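Local coordinates for protein glucuronan lyase A (Trichoderma reesei, PDB 2ZZJ) that probably cleaves beta-1,4-linked glucuronan from within its chain by a lyase reaction, and carries a bound calcium ion, at residues S77-F82 against G212-R217; Q83-N88 against G208-T213; Q91-R96 against W106-M111; A99-D104 against G126-P131. All blocks are in the same frame, centred on the assembly; numbering follows the deposited sequence.

Contact 1 (S77-F82 against G212-R217); sequences SEDWQF and GTQGFR
R217 brings the end of its side chain against W80 and Q81 at once, the tight half of the contact. Its CZ lies 4.6 Å from the centroid of the W80 six-membered ring, a cation-pi contact in which the guanidinium stands steeply on the indole face, 77° from its plane, with NH1 only 3.2 Å from W80 CE2. The same end grips a single atom, Q81 O, with NH1 at 2.8 Å and NH2 at 2.9 Å, NH2 meeting a lone pair. NE is held by Q214 O, which fixes the group's rotation, and a bend at chi2 (-81°) carries CD over the ring too. In this beta-jelly roll the grip ties the loop after strand 66-76 to the start of strand 216-227. Farther out, side-chain amides take over with hydrogen bonds. Q214, fully extended, donates from NE2 to D79 O at 2.7 Å and receives Q81 N on OE1, which a water held by S77 OG also reaches weakly. The Q81 amide pairs with T213: T213 N donates to Q81 OE1 at 2.8 Å, almost straight (172°), while Q81 NE2 donates to T213 OG1 at 3.0 Å. T213 and D79 are exposed, and a citrate, probably from the crystallisation liquor, lies near the D79 carboxylate.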
loop_
_atom_site.group_PDB
_atom_site.type_symbol
_atom_site.label_atom_id
_atom_site.label_comp_id
_atom_site.label_asym_id
_atom_site.label_seq_id
_atom_site.Cartn_x
_atom_site.Cartn_y
_atom_site.Cartn_z
ATOM N N SER A 77 14.877 -4.043 -4.324
ATOM C CA SER A 77 16.329 -4.146 -4.581
ATOM C C SER A 77 16.646 -5.393 -5.425
ATOM O O SER A 77 15.998 -6.424 -5.330
ATOM C CB SER A 77 17.125 -4.219 -3.280
ATOM O OG SER A 77 16.798 -5.434 -2.628
ATOM N N GLU A 78 17.641 -5.263 -6.278
ATOM C CA GLU A 78 18.040 -6.420 -7.074
ATOM C C GLU A 78 18.415 -7.645 -6.202
ATOM O O GLU A 78 18.156 -8.787 -6.576
ATOM C CB GLU A 78 19.189 -6.026 -7.966
ATOM C CG GLU A 78 19.802 -7.281 -8.567
ATOM C CD GLU A 78 20.870 -6.998 -9.566
ATOM O OE1 GLU A 78 20.980 -7.861 -10.454
ATOM O OE2 GLU A 78 21.574 -5.946 -9.471
ATOM N N ASP A 79 19.010 -7.391 -5.040
ATOM C CA ASP A 79 19.401 -8.439 -4.127
ATOM C C ASP A 79 18.368 -8.733 -3.037
ATOM O O ASP A 79 18.744 -9.250 -1.971
ATOM C CB ASP A 79 20.740 -8.073 -3.489
ATOM C CG ASP A 79 20.680 -6.796 -2.667
ATOM O OD1 ASP A 79 19.570 -6.289 -2.367
ATOM O OD2 ASP A 79 21.761 -6.309 -2.310
ATOM N N TRP A 80 17.091 -8.409 -3.309
ATOM C CA TRP A 80 15.984 -8.679 -2.391
ATOM C C TRP A 80 16.020 -10.130 -1.970
ATOM O O TRP A 80 16.152 -11.016 -2.818
ATOM C CB TRP A 80 14.618 -8.362 -3.045
ATOM C CG TRP A 80 13.424 -8.519 -2.120
ATOM C CD1 TRP A 80 12.642 -9.637 -1.953
ATOM C CD2 TRP A 80 12.856 -7.502 -1.271
ATOM N NE1 TRP A 80 11.648 -9.389 -1.025
ATOM C CE2 TRP A 80 11.739 -8.083 -0.613
ATOM C CE3 TRP A 80 13.186 -6.158 -1.000
ATOM C CZ2 TRP A 80 10.941 -7.366 0.313
ATOM C CZ3 TRP A 80 12.385 -5.444 -0.100
ATOM C CH2 TRP A 80 11.286 -6.058 0.560
ATOM N N GLN A 81 15.917 -10.370 -0.671
ATOM C CA GLN A 81 15.967 -11.731 -0.130
ATOM C C GLN A 81 14.535 -12.141 0.128
ATOM O O GLN A 81 13.912 -11.735 1.123
ATOM C CB GLN A 81 16.836 -11.753 1.151
ATOM C CG GLN A 81 17.234 -13.155 1.598
ATOM C CD GLN A 81 17.981 -13.123 2.917
ATOM O OE1 GLN A 81 17.402 -13.373 3.973
ATOM N NE2 GLN A 81 19.236 -12.740 2.870
ATOM N N PHE A 82 13.988 -12.957 -0.768
ATOM C CA PHE A 82 12.597 -13.348 -0.662
ATOM C C PHE A 82 12.439 -14.225 0.585
ATOM O O PHE A 82 13.257 -15.163 0.808
ATOM C CB PHE A 82 12.140 -14.057 -1.958
ATOM C CG PHE A 82 12.091 -13.149 -3.153
ATOM C CD1 PHE A 82 10.955 -12.358 -3.397
ATOM C CD2 PHE A 82 13.170 -13.057 -4.025
ATOM C CE1 PHE A 82 10.902 -11.505 -4.486
ATOM C CE2 PHE A 82 13.125 -12.222 -5.125
ATOM C CZ PHE A 82 11.981 -11.418 -5.354
ATOM N N GLY A 212 15.275 -14.791 8.057
ATOM C CA GLY A 212 16.346 -14.544 7.100
ATOM C C GLY A 212 17.404 -13.579 7.587
ATOM O O GLY A 212 17.475 -13.293 8.791
ATOM N N THR A 213 18.230 -13.090 6.661
ATOM C CA THR A 213 19.433 -12.350 7.015
ATOM C C THR A 213 19.521 -10.969 6.375
ATOM O O THR A 213 20.525 -10.274 6.523
ATOM C CB THR A 213 20.727 -13.163 6.719
ATOM O OG1 THR A 213 20.762 -13.525 5.336
ATOM C CG2 THR A 213 20.750 -14.417 7.569
ATOM N N GLN A 214 18.456 -10.527 5.706
ATOM C CA GLN A 214 18.508 -9.208 5.082
ATOM C C GLN A 214 17.724 -8.211 5.959
ATOM O O GLN A 214 16.536 -7.922 5.706
ATOM C CB GLN A 214 17.931 -9.254 3.656
ATOM C CG GLN A 214 18.165 -7.964 2.869
ATOM C CD GLN A 214 17.717 -8.138 1.438
ATOM O OE1 GLN A 214 16.534 -8.051 1.137
ATOM N NE2 GLN A 214 18.664 -8.423 0.552
ATOM N N GLY A 215 18.395 -7.709 6.994
ATOM C CA GLY A 215 17.786 -6.758 7.922
ATOM C C GLY A 215 17.739 -5.343 7.378
ATOM O O GLY A 215 17.083 -4.474 7.968
ATOM N N PHE A 216 18.415 -5.106 6.261
ATOM C CA PHE A 216 18.351 -3.821 5.586
ATOM C C PHE A 216 17.584 -3.997 4.282
ATOM O O PHE A 216 18.082 -4.623 3.334
ATOM C CB PHE A 216 19.752 -3.292 5.298
ATOM C CG PHE A 216 19.776 -1.970 4.578
ATOM C CD1 PHE A 216 19.197 -0.832 5.159
ATOM C CD2 PHE A 216 20.434 -1.839 3.338
ATOM C CE1 PHE A 216 19.247 0.430 4.512
ATOM C CE2 PHE A 216 20.473 -0.609 2.693
ATOM C CZ PHE A 216 19.863 0.527 3.277
ATOM N N ARG A 217 16.398 -3.416 4.233
ATOM C CA ARG A 217 15.471 -3.654 3.121
ATOM C C ARG A 217 15.266 -2.371 2.339
ATOM O O ARG A 217 15.113 -1.320 2.945
ATOM C CB ARG A 217 14.140 -4.161 3.657
ATOM C CG ARG A 217 14.196 -5.567 4.312
ATOM C CD ARG A 217 14.151 -6.631 3.206
ATOM N NE ARG A 217 14.400 -7.983 3.717
ATOM C CZ ARG A 217 14.105 -9.096 3.051
ATOM N NH1 ARG A 217 13.519 -9.026 1.839
ATOM N NH2 ARG A 217 14.359 -10.286 3.615
HETATM O O HOH W 1 16.287 -5.188 0.145
#

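Contact 2 (Q83-N88 against G208-T213); sequences QPQSYN and GHMTGT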
loop_
_atom_site.group_PDB
_atom_site.type_symbol
_atom_site.label_atom_id
_atom_site.label_comp_id
_atom_site.label_asym_id
_atom_site.label_seq_id
_atom_site.Cartn_x
_atom_site.Cartn_y
_atom_site.Cartn_z
ATOM N N GLN A 83 11.409 -13.909 1.385
ATOM C CA GLN A 83 11.089 -14.563 2.654
ATOM C C GLN A 83 9.580 -14.609 2.838
ATOM O O GLN A 83 8.849 -13.771 2.253
ATOM C CB GLN A 83 11.763 -13.844 3.850
ATOM C CG GLN A 83 13.270 -13.873 3.838
ATOM C CD GLN A 83 13.853 -15.276 4.079
ATOM O OE1 GLN A 83 13.123 -16.235 4.319
ATOM N NE2 GLN A 83 15.168 -15.377 4.026
ATOM N N PRO A 84 9.080 -15.616 3.593
ATOM C CA PRO A 84 7.662 -15.818 3.852
ATOM C C PRO A 84 6.960 -14.734 4.665
ATOM O O PRO A 84 5.726 -14.721 4.710
ATOM C CB PRO A 84 7.621 -17.141 4.650
ATOM C CG PRO A 84 9.023 -17.447 5.048
ATOM C CD PRO A 84 9.927 -16.707 4.145
ATOM N N GLN A 85 7.715 -13.872 5.344
ATOM C CA GLN A 85 7.110 -12.759 6.092
ATOM C C GLN A 85 6.514 -11.749 5.117
ATOM O O GLN A 85 6.827 -11.777 3.929
ATOM C CB GLN A 85 8.126 -12.074 7.001
ATOM C CG GLN A 85 8.498 -12.902 8.245
ATOM C CD GLN A 85 9.418 -12.170 9.192
ATOM O OE1 GLN A 85 10.470 -11.676 8.803
ATOM N NE2 GLN A 85 9.058 -12.165 10.472
ATOM N N SER A 86 5.642 -10.882 5.624
ATOM C CA SER A 86 5.120 -9.761 4.841
ATOM C C SER A 86 6.056 -8.575 4.881
ATOM O O SER A 86 6.521 -8.197 5.949
ATOM C CB SER A 86 3.769 -9.312 5.397
ATOM O OG SER A 86 3.430 -8.003 4.928
ATOM N N TYR A 87 6.295 -7.983 3.714
ATOM C CA TYR A 87 6.832 -6.610 3.592
ATOM C C TYR A 87 5.760 -5.833 2.841
ATOM O O TYR A 87 5.468 -6.127 1.684
ATOM C CB TYR A 87 8.191 -6.567 2.877
ATOM C CG TYR A 87 9.270 -7.269 3.673
ATOM C CD1 TYR A 87 9.994 -6.574 4.638
ATOM C CD2 TYR A 87 9.515 -8.651 3.502
ATOM C CE1 TYR A 87 10.977 -7.218 5.395
ATOM C CE2 TYR A 87 10.498 -9.308 4.261
ATOM C CZ TYR A 87 11.212 -8.577 5.213
ATOM O OH TYR A 87 12.183 -9.166 6.005
ATOM N N ASN A 88 5.128 -4.896 3.540
ATOM C CA ASN A 88 3.993 -4.181 2.987
ATOM C C ASN A 88 4.542 -3.056 2.116
ATOM O O ASN A 88 5.550 -2.436 2.470
ATOM C CB ASN A 88 3.127 -3.620 4.112
ATOM C CG ASN A 88 1.717 -3.303 3.649
ATOM O OD1 ASN A 88 0.858 -4.196 3.540
ATOM N ND2 ASN A 88 1.465 -2.029 3.369
ATOM N N GLY A 208 7.528 -10.785 16.092
ATOM C CA GLY A 208 8.504 -10.749 17.169
ATOM C C GLY A 208 9.923 -11.079 16.753
ATOM O O GLY A 208 10.815 -11.169 17.601
ATOM N N HIS A 209 10.146 -11.265 15.449
ATOM C CA HIS A 209 11.475 -11.608 14.937
ATOM C C HIS A 209 11.468 -11.410 13.433
ATOM O O HIS A 209 10.400 -11.286 12.824
ATOM C CB HIS A 209 11.821 -13.085 15.224
ATOM C CG HIS A 209 10.889 -14.047 14.564
ATOM N ND1 HIS A 209 9.645 -14.346 15.076
ATOM C CD2 HIS A 209 10.987 -14.723 13.397
ATOM C CE1 HIS A 209 9.025 -15.184 14.266
ATOM N NE2 HIS A 209 9.816 -15.425 13.236
ATOM N N MET A 210 12.674 -11.419 12.864
ATOM C CA MET A 210 12.894 -11.355 11.441
ATOM C C MET A 210 13.360 -12.705 10.904
ATOM O O MET A 210 14.292 -13.306 11.434
ATOM C CB MET A 210 13.949 -10.307 11.144
ATOM C CG MET A 210 14.460 -10.385 9.731
ATOM S SD MET A 210 15.878 -9.351 9.384
ATOM C CE MET A 210 17.186 -10.158 10.297
ATOM N N THR A 211 12.721 -13.160 9.832
ATOM C CA THR A 211 13.115 -14.383 9.112
ATOM C C THR A 211 14.180 -14.032 8.077
ATOM O O THR A 211 14.002 -13.104 7.276
ATOM C CB THR A 211 11.870 -14.983 8.436
ATOM O OG1 THR A 211 10.870 -15.186 9.428
ATOM C CG2 THR A 211 12.136 -16.299 7.709
ATOM N N GLY A 212 15.275 -14.791 8.057
ATOM C CA GLY A 212 16.346 -14.544 7.100
ATOM C C GLY A 212 17.404 -13.579 7.587
ATOM O O GLY A 212 17.475 -13.293 8.791
ATOM N N THR A 213 18.230 -13.090 6.661
ATOM C CA THR A 213 19.433 -12.350 7.015
ATOM C C THR A 213 19.521 -10.969 6.375
ATOM O O THR A 213 20.525 -10.274 6.523
ATOM C CB THR A 213 20.727 -13.163 6.719
ATOM O OG1 THR A 213 20.762 -13.525 5.336
ATOM C CG2 THR A 213 20.750 -14.417 7.569
HETATM O O HOH W 2 11.865 -11.711 6.446
#
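Q83 lays its amide along T211 and G212: OE1 touches T211 CG2 at 3.5 Å, and NE2 comes 3.4 Å from G212 CA, while the bond of NE2 itself goes to Q81 OE1. A bend at chi2 (-69°) folds the amide into this place, and any side chain on G212 would run into NE2. P84 adds a light touch of its CD on the T211 methyl. The Q85 chain is extended beyond CG, and its amide reaches the backbone on both sides of M210, taking T211 N on OE1 at 2.9 Å in a straight bond (178°), though from well above the carbonyl plane, and giving NE2 to H209 O at 2.8 Å. Thus the lead-in to strand 86-95 of the jelly roll holds the loop that follows helix 202-207. NE2 also lies over one face of the H209 ring and bonds to D207 OD2. With an alanine in place of Q85, T211 N and H209 O would probably lose these partners and the loop would be freer to shift. Y87 comes in through a bridging water: its OH donates at 2.6 Å, and the water donates hydrogen bonds to Q85 OE1 and T211 O, both at 2.7 Å.

Contact 3 (Q91-R96 against W106-M111); sequences QFIANR and WMPSTM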
loop_
_atom_site.group_PDB
_atom_site.type_symbol
_atom_site.label_atom_id
_atom_site.label_comp_id
_atom_site.label_asym_id
_atom_site.label_seq_id
_atom_site.Cartn_x
_atom_site.Cartn_y
_atom_site.Cartn_z
ATOM N N GLN A 91 -0.758 1.037 1.419
ATOM C CA GLN A 91 -1.949 0.746 2.229
ATOM C C GLN A 91 -2.872 1.918 2.287
ATOM O O GLN A 91 -2.403 3.075 2.199
ATOM C CB GLN A 91 -1.562 0.347 3.655
ATOM C CG GLN A 91 -0.698 1.329 4.426
ATOM C CD GLN A 91 -0.642 1.002 5.933
ATOM O OE1 GLN A 91 -1.546 0.361 6.466
ATOM N NE2 GLN A 91 0.422 1.428 6.601
ATOM N N PHE A 92 -4.156 1.605 2.440
ATOM C CA PHE A 92 -5.176 2.597 2.799
ATOM C C PHE A 92 -5.452 2.460 4.268
ATOM O O PHE A 92 -5.601 1.322 4.787
ATOM C CB PHE A 92 -6.444 2.341 2.016
ATOM C CG PHE A 92 -6.299 2.611 0.540
ATOM C CD1 PHE A 92 -6.545 3.905 0.039
ATOM C CD2 PHE A 92 -5.925 1.604 -0.339
ATOM C CE1 PHE A 92 -6.442 4.173 -1.328
ATOM C CE2 PHE A 92 -5.800 1.877 -1.715
ATOM C CZ PHE A 92 -6.055 3.175 -2.191
ATOM N N ILE A 93 -5.529 3.601 4.943
ATOM C CA ILE A 93 -5.662 3.599 6.393
ATOM C C ILE A 93 -6.340 4.874 6.901
ATOM O O ILE A 93 -5.994 6.008 6.488
ATOM C CB ILE A 93 -4.276 3.331 7.073
ATOM C CG1 ILE A 93 -4.396 3.213 8.613
ATOM C CG2 ILE A 93 -3.216 4.381 6.632
ATOM C CD1 ILE A 93 -3.077 2.884 9.260
ATOM N N ALA A 94 -7.300 4.677 7.814
ATOM C CA ALA A 94 -8.023 5.786 8.445
ATOM C C ALA A 94 -7.839 5.748 9.954
ATOM O O ALA A 94 -7.795 4.670 10.548
ATOM C CB ALA A 94 -9.481 5.691 8.147
ATOM N N ASN A 95 -7.754 6.923 10.555
ATOM C CA ASN A 95 -7.893 7.055 11.991
ATOM C C ASN A 95 -9.362 7.315 12.280
ATOM O O ASN A 95 -9.974 8.245 11.717
ATOM C CB ASN A 95 -7.021 8.185 12.528
ATOM C CG ASN A 95 -7.030 8.257 14.052
ATOM O OD1 ASN A 95 -7.220 7.251 14.735
ATOM N ND2 ASN A 95 -6.810 9.439 14.580
ATOM N N ARG A 96 -9.930 6.455 13.121
ATOM C CA ARG A 96 -11.343 6.446 13.387
ATOM C C ARG A 96 -11.556 6.587 14.904
ATOM O O ARG A 96 -12.080 5.653 15.535
ATOM C CB ARG A 96 -11.922 5.128 12.896
ATOM C CG ARG A 96 -11.887 4.975 11.403
ATOM C CD ARG A 96 -12.173 3.579 10.981
ATOM N NE ARG A 96 -13.587 3.212 11.041
ATOM C CZ ARG A 96 -14.066 2.227 11.804
ATOM N NH1 ARG A 96 -13.238 1.520 12.572
ATOM N NH2 ARG A 96 -15.370 1.930 11.775
ATOM N N TRP A 106 -6.728 3.361 14.623
ATOM C CA TRP A 106 -6.252 3.313 13.233
ATOM C C TRP A 106 -6.634 1.980 12.653
ATOM O O TRP A 106 -6.340 0.944 13.256
ATOM C CB TRP A 106 -4.745 3.449 13.180
ATOM C CG TRP A 106 -4.272 4.797 13.478
ATOM C CD1 TRP A 106 -3.940 5.296 14.710
ATOM C CD2 TRP A 106 -4.077 5.864 12.545
ATOM N NE1 TRP A 106 -3.548 6.613 14.599
ATOM C CE2 TRP A 106 -3.616 6.985 13.280
ATOM C CE3 TRP A 106 -4.256 5.991 11.154
ATOM C CZ2 TRP A 106 -3.319 8.211 12.671
ATOM C CZ3 TRP A 106 -3.954 7.201 10.553
ATOM C CH2 TRP A 106 -3.492 8.300 11.312
ATOM N N MET A 107 -7.307 1.991 11.506
ATOM C CA MET A 107 -7.661 0.758 10.836
ATOM C C MET A 107 -7.198 0.802 9.391
ATOM O O MET A 107 -7.737 1.583 8.596
ATOM C CB MET A 107 -9.164 0.511 10.850
ATOM C CG MET A 107 -9.532 -0.901 10.570
ATOM S SD MET A 107 -11.119 -1.112 9.822
ATOM C CE MET A 107 -10.801 -0.668 8.098
ATOM N N PRO A 108 -6.198 -0.025 9.049
ATOM C CA PRO A 108 -5.936 -0.175 7.604
ATOM C C PRO A 108 -7.043 -0.963 6.950
ATOM O O PRO A 108 -7.553 -1.944 7.529
ATOM C CB PRO A 108 -4.621 -0.976 7.547
ATOM C CG PRO A 108 -4.514 -1.699 8.906
ATOM C CD PRO A 108 -5.277 -0.810 9.900
ATOM N N SER A 109 -7.423 -0.569 5.743
ATOM C CA SER A 109 -8.355 -1.380 4.983
ATOM C C SER A 109 -7.609 -2.204 3.939
ATOM O O SER A 109 -7.043 -3.280 4.237
ATOM C CB SER A 109 -9.471 -0.524 4.357
ATOM O OG SER A 109 -8.978 0.543 3.550
ATOM N N THR A 110 -7.619 -1.720 2.706
ATOM C CA THR A 110 -6.907 -2.427 1.659
ATOM C C THR A 110 -5.404 -2.218 1.869
ATOM O O THR A 110 -4.951 -1.109 2.192
ATOM C CB THR A 110 -7.383 -2.012 0.247
ATOM O OG1 THR A 110 -8.598 -2.731 -0.081
ATOM C CG2 THR A 110 -6.353 -2.323 -0.819
ATOM N N MET A 111 -4.648 -3.309 1.702
ATOM C CA MET A 111 -3.184 -3.285 1.833
ATOM C C MET A 111 -2.591 -4.051 0.679
ATOM O O MET A 111 -3.228 -4.981 0.118
ATOM C CB MET A 111 -2.701 -3.896 3.176
ATOM C CG MET A 111 -3.219 -3.154 4.427
ATOM S SD MET A 111 -2.778 -4.055 5.961
ATOM C CE MET A 111 -1.199 -3.326 6.272
#
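N95 stacks its side chain on W106: CB sits 3.5 Å from the centroid of the six-membered ring, almost exactly on the ring normal, and the amide lies nearly flat to the indole, their planes 11° apart. With CG anti to the backbone N (chi1 -174°), the amide runs out across the indole toward its NE1 end. I93, on the same face of the sheet, meets that indole at its edge, CG1 3.8 Å from W106 CE3, and leans on P108 CD at 4.3 Å. Strands 86-95 and 106-115 form an antiparallel beta hairpin of the jelly roll, with A94 and M107 a hydrogen-bonded pair and I93 and P108 a non-hydrogen-bonded one, where proline's missing N-H costs no bond to this partner. A beta bulge then shifts the register: F92 O accepts S109 N at 2.8 Å, while F92 N donates to T110 O at 2.8 Å. Beyond it, Q91 holds CG wedged between its N and carbonyl carbon (chi1 56°), from where OE1 touches P108 CB at 3.5 Å and M111 CE at 3.7 Å; NE2 bonds to E55. The F92 ring runs alongside T110, turning an edge to T110 O.

Contact 4 (A99-D104 against G126-P131); sequences AGCGGD and GHYRQP
Y128 lays its ring face against C101, whose CB stands 3.6 Å from the ring centroid, 8° off the normal, a CH-pi contact. C101 SG is over the same face, 4.6 Å from the centroid, a sulfur-aromatic contact, and packs 3.3 Å from R129 N. At the far end of the ring, Y128 OH is 2.6 Å from a water that also lies 2.8 Å from D104 O, and a side chain on G102 would strike the hydroxyl. With a leucine in place of Y128, C101 CB would probably lose the flat surface it rests on, and the water its hydroxyl partner. The two segments are loops that follow strands 86-95 and 118-126 at one end of the jelly-roll sheet, and the disulfide from C101 to C133, just beyond 126-131, links the two loops covalently. Y128 O accepts from R96 NH1, just past the end of strand 86-95. R129 starts out away from the other loop, but a bend at chi3 (-63°) returns the guanidinium so that one face lies over A99 CB and NH1 comes 3.6 Å from A99 CA; its NH2 forms a salt bridge with D189. Q130 makes the direct hydrogen bonds: N to A99 O at 2.9 Å, nearly straight (169°), and, with the chain folded back at chi2, NE2 to G100 O at 3.1 Å. G100, at positive phi, leaves room for Q130 CG.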
loop_
_atom_site.group_PDB
_atom_site.type_symbol
_atom_site.label_atom_id
_atom_site.label_comp_id
_atom_site.label_asym_id
_atom_site.label_seq_id
_atom_site.Cartn_x
_atom_site.Cartn_y
_atom_site.Cartn_z
ATOM N N ALA A 99 -13.898 4.619 17.724
ATOM C CA ALA A 99 -14.513 3.389 17.180
ATOM C C ALA A 99 -14.521 2.294 18.251
ATOM O O ALA A 99 -15.500 1.530 18.399
ATOM C CB ALA A 99 -13.779 2.900 15.910
ATOM N N GLY A 100 -13.411 2.214 18.978
ATOM C CA GLY A 100 -13.326 1.399 20.177
ATOM C C GLY A 100 -13.063 -0.073 19.946
ATOM O O GLY A 100 -13.185 -0.877 20.890
ATOM N N CYS A 101 -12.735 -0.428 18.695
ATOM C CA CYS A 101 -12.344 -1.782 18.331
ATOM C C CYS A 101 -10.826 -1.936 18.245
ATOM O O CYS A 101 -10.123 -1.025 17.809
ATOM C CB CYS A 101 -12.977 -2.174 17.006
ATOM S SG CYS A 101 -14.782 -2.065 17.052
ATOM N N GLY A 102 -10.326 -3.092 18.680
ATOM C CA GLY A 102 -8.881 -3.368 18.682
ATOM C C GLY A 102 -8.047 -2.433 19.544
ATOM O O GLY A 102 -8.578 -1.650 20.337
ATOM N N GLY A 103 -6.729 -2.508 19.373
ATOM C CA GLY A 103 -5.775 -1.843 20.259
ATOM C C GLY A 103 -5.587 -0.348 20.094
ATOM O O GLY A 103 -5.054 0.309 20.990
ATOM N N ASP A 104 -5.971 0.189 18.936
ATOM C CA ASP A 104 -6.098 1.646 18.757
ATOM C C ASP A 104 -7.169 1.916 17.711
ATOM O O ASP A 104 -7.906 0.998 17.326
ATOM C CB ASP A 104 -4.767 2.319 18.412
ATOM C CG ASP A 104 -4.232 1.912 17.045
ATOM O OD1 ASP A 104 -5.022 1.449 16.187
ATOM O OD2 ASP A 104 -3.012 2.079 16.831
ATOM N N GLY A 126 -17.473 -4.894 6.779
ATOM C CA GLY A 126 -18.049 -5.039 8.098
ATOM C C GLY A 126 -18.200 -3.666 8.708
ATOM O O GLY A 126 -18.337 -2.683 7.992
ATOM N N HIS A 127 -18.178 -3.618 10.036
ATOM C CA HIS A 127 -18.596 -2.447 10.838
ATOM C C HIS A 127 -17.456 -1.938 11.752
ATOM O O HIS A 127 -17.239 -0.731 11.885
ATOM C CB HIS A 127 -19.865 -2.767 11.677
ATOM C CG HIS A 127 -20.413 -1.581 12.416
ATOM N ND1 HIS A 127 -20.936 -0.475 11.777
ATOM C CD2 HIS A 127 -20.506 -1.322 13.744
ATOM C CE1 HIS A 127 -21.333 0.410 12.675
ATOM N NE2 HIS A 127 -21.071 -0.074 13.875
ATOM N N TYR A 128 -16.734 -2.854 12.378
ATOM C CA TYR A 128 -15.582 -2.494 13.222
ATOM C C TYR A 128 -15.808 -1.234 14.060
ATOM O O TYR A 128 -14.949 -0.341 14.131
ATOM C CB TYR A 128 -14.327 -2.321 12.361
ATOM C CG TYR A 128 -13.008 -2.546 13.079
ATOM C CD1 TYR A 128 -12.693 -3.791 13.625
ATOM C CD2 TYR A 128 -12.052 -1.527 13.182
ATOM C CE1 TYR A 128 -11.460 -4.017 14.262
ATOM C CE2 TYR A 128 -10.814 -1.748 13.806
ATOM C CZ TYR A 128 -10.535 -2.999 14.349
ATOM O OH TYR A 128 -9.322 -3.239 14.969
ATOM N N ARG A 129 -16.973 -1.151 14.698
ATOM C CA ARG A 129 -17.251 -0.020 15.585
ATOM C C ARG A 129 -18.140 -0.524 16.707
ATOM O O ARG A 129 -19.126 -1.243 16.443
ATOM C CB ARG A 129 -17.977 1.100 14.835
ATOM C CG ARG A 129 -18.238 2.334 15.668
ATOM C CD ARG A 129 -18.903 3.422 14.858
ATOM N NE ARG A 129 -18.050 3.894 13.770
ATOM C CZ ARG A 129 -17.058 4.763 13.921
ATOM N NH1 ARG A 129 -16.767 5.271 15.116
ATOM N NH2 ARG A 129 -16.348 5.126 12.865
ATOM N N GLN A 130 -17.784 -0.168 17.944
ATOM C CA GLN A 130 -18.630 -0.477 19.116
ATOM C C GLN A 130 -20.050 0.061 18.908
ATOM O O GLN A 130 -20.219 1.194 18.442
ATOM C CB GLN A 130 -18.031 0.108 20.400
ATOM C CG GLN A 130 -16.686 -0.513 20.819
ATOM C CD GLN A 130 -16.800 -1.966 21.273
ATOM O OE1 GLN A 130 -17.894 -2.550 21.321
ATOM N NE2 GLN A 130 -15.666 -2.558 21.615
ATOM N N PRO A 131 -21.081 -0.737 19.272
ATOM C CA PRO A 131 -21.057 -2.006 20.020
ATOM C C PRO A 131 -21.016 -3.291 19.164
ATOM O O PRO A 131 -21.512 -4.350 19.610
ATOM C CB PRO A 131 -22.380 -1.947 20.800
ATOM C CG PRO A 131 -23.346 -1.190 19.851
ATOM C CD PRO A 131 -22.461 -0.355 18.902
HETATM O O HOH W 3 -7.886 -1.151 15.512
#

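From the N terminus, the chain runs through strand 66-76 into 77-82 and 83-88, whose partners, 212-217 and 208-213, come back only some 120 to 130 residues later. Contacts 1 and 2 therefore close long loops, share G212 and T213, and together fasten the approach to strand 86-95 to the loop leading into strand 216-227. Contacts 3 and 4 fall within that span. Contact 3 closes the short hairpin of strands 86-95 and 106-115; contact 4 crosses it, since 99-104 lies in the hairpin loop while 126-131 follows strand 118-126. Contacts 3 and 4 meet where R96 reaches H127 and Y128, and contact 2 touches contact 3 through N88 and M111.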